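Local coordinates for protein adenylate kinase (PDB 3BE4) that probably phosphorylates AMP at the expense of ATP and binds the bisubstrate analogue bis(adenosine)-5'-pentaphosphate, at residues 22-27 against 211-216. Residues are numbered along the deposited sequence; the frame is centred on the assembly and turned at random. Where two conformers were deposited one is given.
Sequences CEFIKK and EQIKKI
The ring of Phe24 meets Ile213 with its edge: CZ lies 3.7 Å from Ile213 CG2, with Ile213 CB also in the ring plane just behind it. One face of the ring belongs to its own helix, where Ile25 CG1 sits 3.6 Å above the plane, displaced toward the rim. Lys214 comes at the ring obliquely, its aliphatic chain running along the CZ, CE2 and CD2 atoms; Lys214 CG and Lys214 CE each approach Phe24 CE2 to 3.7 Å. Past CG that chain is extended, which carries CE along the ring and sends NZ onward to a salt bridge with Glu28; within its own helix Lys214 NZ has a long one, 3.8 Å, to Glu211 OE2. With chi1 at 97°, off the usual staggered values, the Phe24 ring presents its CZ corner to Ile213. In this P-loop kinase fold, helix 18-29 follows the first strand of the parallel sheet, 7-12, and the C-terminal helix 206-216 follows the edge strand 197-201; the two pack side by side, with segment axes 11.2 Å apart at an angle of 41°. At that separation the backbones stay apart, no hydrogen bond crosses, and side chains bridge the interval, led by the Phe24 ring. In buried Ile213, chi1 of -65° places CG1 beside the backbone N, so CG2 stands anti to that N and points at helix 18-29, where Ile25 CD1 makes a looser contact with Ile213 CG2 at 4.3 Å. Ile213 also packs on Ile116, Phe118 and Val200 of the sheet, while Tyr29 touches both Phe24 and Lys214.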
ATOM      1  N   CYS A  22      -2.101   7.529   0.033  1.00 15.25           N
ATOM      2  CA  CYS A  22      -0.676   7.840  -0.261  1.00 15.62           C
ATOM      3  C   CYS A  22      -0.538   8.999  -1.259  1.00 18.60           C
ATOM      4  O   CYS A  22       0.485   9.621  -1.325  1.00 19.17           O
ATOM      5  CB  CYS A  22       0.131   6.640  -0.683  1.00 17.50           C
ATOM      6  SG  CYS A  22       0.366   5.523   0.672  1.00 19.13           S
ATOM      7  N   GLU A  23      -1.561   9.211  -2.070  1.00 18.33           N
ATOM      8  CA  GLU A  23      -1.509  10.359  -2.960  1.00 21.93           C
ATOM      9  C   GLU A  23      -1.399  11.634  -2.169  1.00 22.61           C
ATOM     10  O   GLU A  23      -0.597  12.523  -2.552  1.00 23.32           O
ATOM     11  CB  GLU A  23      -2.751  10.404  -3.892  1.00 24.59           C
ATOM     12  CG  GLU A  23      -2.764  11.734  -4.705  1.00 32.31           C
ATOM     13  CD  GLU A  23      -2.293  11.421  -6.136  1.00 48.18           C
ATOM     14  OE1 GLU A  23      -1.374  10.536  -6.311  1.00 45.83           O
ATOM     15  OE2 GLU A  23      -2.911  12.003  -7.077  1.00 52.21           O
ATOM     16  N   PHE A  24      -2.211  11.851  -1.134  1.00 21.72           N
ATOM     17  CA  PHE A  24      -2.066  13.150  -0.386  1.00 23.51           C
ATOM     18  C   PHE A  24      -0.810  13.044   0.418  1.00 21.01           C
ATOM     19  O   PHE A  24      -0.161  14.036   0.621  1.00 22.57           O
ATOM     20  CB  PHE A  24      -3.258  13.665   0.500  1.00 27.93           C
ATOM     21  CG  PHE A  24      -3.158  13.347   1.985  1.00 25.58           C
ATOM     22  CD1 PHE A  24      -3.622  12.098   2.422  1.00 26.08           C
ATOM     23  CD2 PHE A  24      -2.726  14.238   2.919  1.00 28.16           C
ATOM     24  CE1 PHE A  24      -3.592  11.678   3.786  1.00 31.47           C
ATOM     25  CE2 PHE A  24      -2.686  13.888   4.282  1.00 23.39           C
ATOM     26  CZ  PHE A  24      -3.120  12.553   4.742  1.00 28.68           C
ATOM     27  N   ILE A  25      -0.510  11.882   1.024  1.00 18.83           N
ATOM     28  CA  ILE A  25       0.682  11.849   1.901  1.00 16.59           C
ATOM     29  C   ILE A  25       1.966  12.181   1.131  1.00 19.65           C
ATOM     30  O   ILE A  25       2.839  12.920   1.624  1.00 20.10           O
ATOM     31  CB  ILE A  25       0.782  10.429   2.535  1.00 14.70           C
ATOM     32  CG1 ILE A  25      -0.363  10.187   3.544  1.00 18.39           C
ATOM     33  CG2 ILE A  25       2.152  10.246   3.234  1.00 18.63           C
ATOM     34  CD1 ILE A  25      -0.409   8.678   4.044  1.00 19.28           C
ATOM     35  N   LYS A  26       2.158  11.661  -0.095  1.00 18.96           N
ATOM     36  CA  LYS A  26       3.332  11.943  -0.924  1.00 21.24           C
ATOM     37  C   LYS A  26       3.382  13.415  -1.169  1.00 23.96           C
ATOM     38  O   LYS A  26       4.475  14.028  -1.078  1.00 25.69           O
ATOM     39  CB  LYS A  26       3.075  11.377  -2.359  1.00 25.06           C
ATOM     40  CG  LYS A  26       3.449  10.153  -2.445  1.00 30.29           C
ATOM     41  CD  LYS A  26       2.846   9.514  -3.763  1.00 30.51           C
ATOM     42  CE  LYS A  26       2.697  10.347  -5.025  1.00 36.62           C
ATOM     43  NZ  LYS A  26       2.321   9.330  -6.173  1.00 37.96           N
ATOM     44  N   LYS A  27       2.260  13.987  -1.482  1.00 24.59           N
ATOM     45  CA  LYS A  27       2.277  15.336  -2.010  1.00 28.86           C
ATOM     46  C   LYS A  27       2.380  16.283  -0.800  1.00 27.67           C
ATOM     47  O   LYS A  27       3.233  17.190  -0.817  1.00 32.48           O
ATOM     48  CB  LYS A  27       1.038  15.607  -2.822  1.00 30.88           C
ATOM     49  N   GLU A 211      -8.541  13.417   6.805  1.00 21.50           N
ATOM     50  CA  GLU A 211      -8.452  14.193   8.064  0.50 21.32           C
ATOM     51  C   GLU A 211      -8.046  13.363   9.275  1.00 22.54           C
ATOM     52  O   GLU A 211      -7.272  13.848  10.108  1.00 24.10           O
ATOM     53  CB  GLU A 211      -9.730  15.057   8.302  0.50 20.10           C
ATOM     54  CG  GLU A 211      -9.958  16.198   7.284  0.50 23.73           C
ATOM     55  CD  GLU A 211      -8.717  17.077   7.036  0.50 26.28           C
ATOM     56  OE1 GLU A 211      -8.167  17.584   8.049  0.50 28.07           O
ATOM     57  OE2 GLU A 211      -8.272  17.186   5.839  0.50 27.22           O
ATOM     58  N   GLN A 212      -8.405  12.084   9.407  1.00 18.58           N
ATOM     59  CA  GLN A 212      -7.951  11.352  10.468  1.00 20.59           C
ATOM     60  C   GLN A 212      -6.478  11.042  10.395  1.00 21.67           C
ATOM     61  O   GLN A 212      -5.840  10.930  11.441  1.00 21.43           O
ATOM     62  CB  GLN A 212      -8.688  10.025  10.532  1.00 22.06           C
ATOM     63  CG  GLN A 212     -10.155  10.105  10.903  1.00 20.57           C
ATOM     64  CD  GLN A 212     -10.640   8.655  10.815  1.00 24.75           C
ATOM     65  OE1 GLN A 212     -10.416   7.835  11.654  1.00 26.27           O
ATOM     66  NE2 GLN A 212     -11.192   8.328   9.615  1.00 36.53           N
ATOM     67  N   ILE A 213      -5.984  10.822   9.186  1.00 17.56           N
ATOM     68  CA  ILE A 213      -4.590  10.646   9.024  1.00 19.70           C
ATOM     69  C   ILE A 213      -3.774  11.904   9.371  1.00 22.07           C
ATOM     70  O   ILE A 213      -2.756  11.782  10.091  1.00 21.72           O
ATOM     71  CB  ILE A 213      -4.238  10.059   7.618  1.00 21.31           C
ATOM     72  CG1 ILE A 213      -4.838   8.634   7.564  1.00 20.35           C
ATOM     73  CG2 ILE A 213      -2.658  10.105   7.430  1.00 20.06           C
ATOM     74  CD1 ILE A 213      -4.680   8.082   6.108  1.00 23.92           C
ATOM     75  N   LYS A 214      -4.221  13.037   8.932  1.00 21.96           N
ATOM     76  CA  LYS A 214      -3.544  14.304   9.292  1.00 24.44           C
ATOM     77  C   LYS A 214      -3.473  14.528  10.811  1.00 24.80           C
ATOM     78  O   LYS A 214      -2.494  15.120  11.328  1.00 24.00           O
ATOM     79  CB  LYS A 214      -4.246  15.501   8.685  1.00 24.13           C
ATOM     80  CG  LYS A 214      -4.023  15.645   7.192  1.00 25.76           C
ATOM     81  CD  LYS A 214      -4.923  16.632   6.539  1.00 36.58           C
ATOM     82  CE  LYS A 214      -4.302  17.054   5.245  1.00 44.78           C
ATOM     83  NZ  LYS A 214      -4.879  18.301   4.695  1.00 51.84           N
ATOM     84  N   LYS A 215      -4.437  14.013  11.558  1.00 23.03           N
ATOM     85  CA  LYS A 215      -4.420  14.153  13.021  1.00 27.72           C
ATOM     86  C   LYS A 215      -3.350  13.350  13.673  1.00 28.32           C
ATOM     87  O   LYS A 215      -2.817  13.721  14.757  1.00 27.30           O
ATOM     88  CB  LYS A 215      -5.783  13.690  13.618  1.00 30.12           C
ATOM     89  CG  LYS A 215      -6.822  14.799  13.498  1.00 31.93           C
ATOM     90  CD  LYS A 215      -8.152  14.356  14.225  1.00 34.64           C
ATOM     91  CE  LYS A 215      -8.313  12.772  14.568  1.00 41.86           C
ATOM     92  NZ  LYS A 215      -9.669  12.028  14.163  1.00 40.17           N
ATOM     93  N   ILE A 216      -2.979  12.235  13.057  1.00 23.95           N
ATOM     94  CA  ILE A 216      -1.959  11.378  13.547  1.00 28.05           C
ATOM     95  C   ILE A 216      -0.554  11.795  13.094  1.00 28.41           C
ATOM     96  O   ILE A 216       0.406  11.466  13.792  1.00 32.66           O
ATOM     97  CB  ILE A 216      -2.168   9.948  12.948  1.00 26.43           C
ATOM     98  CG1 ILE A 216      -3.332   9.216  13.577  1.00 31.43           C
ATOM     99  CG2 ILE A 216      -0.894   9.008  13.179  1.00 29.41           C
ATOM    100  CD1 ILE A 216      -3.738   8.036  12.753  1.00 30.10           C
TER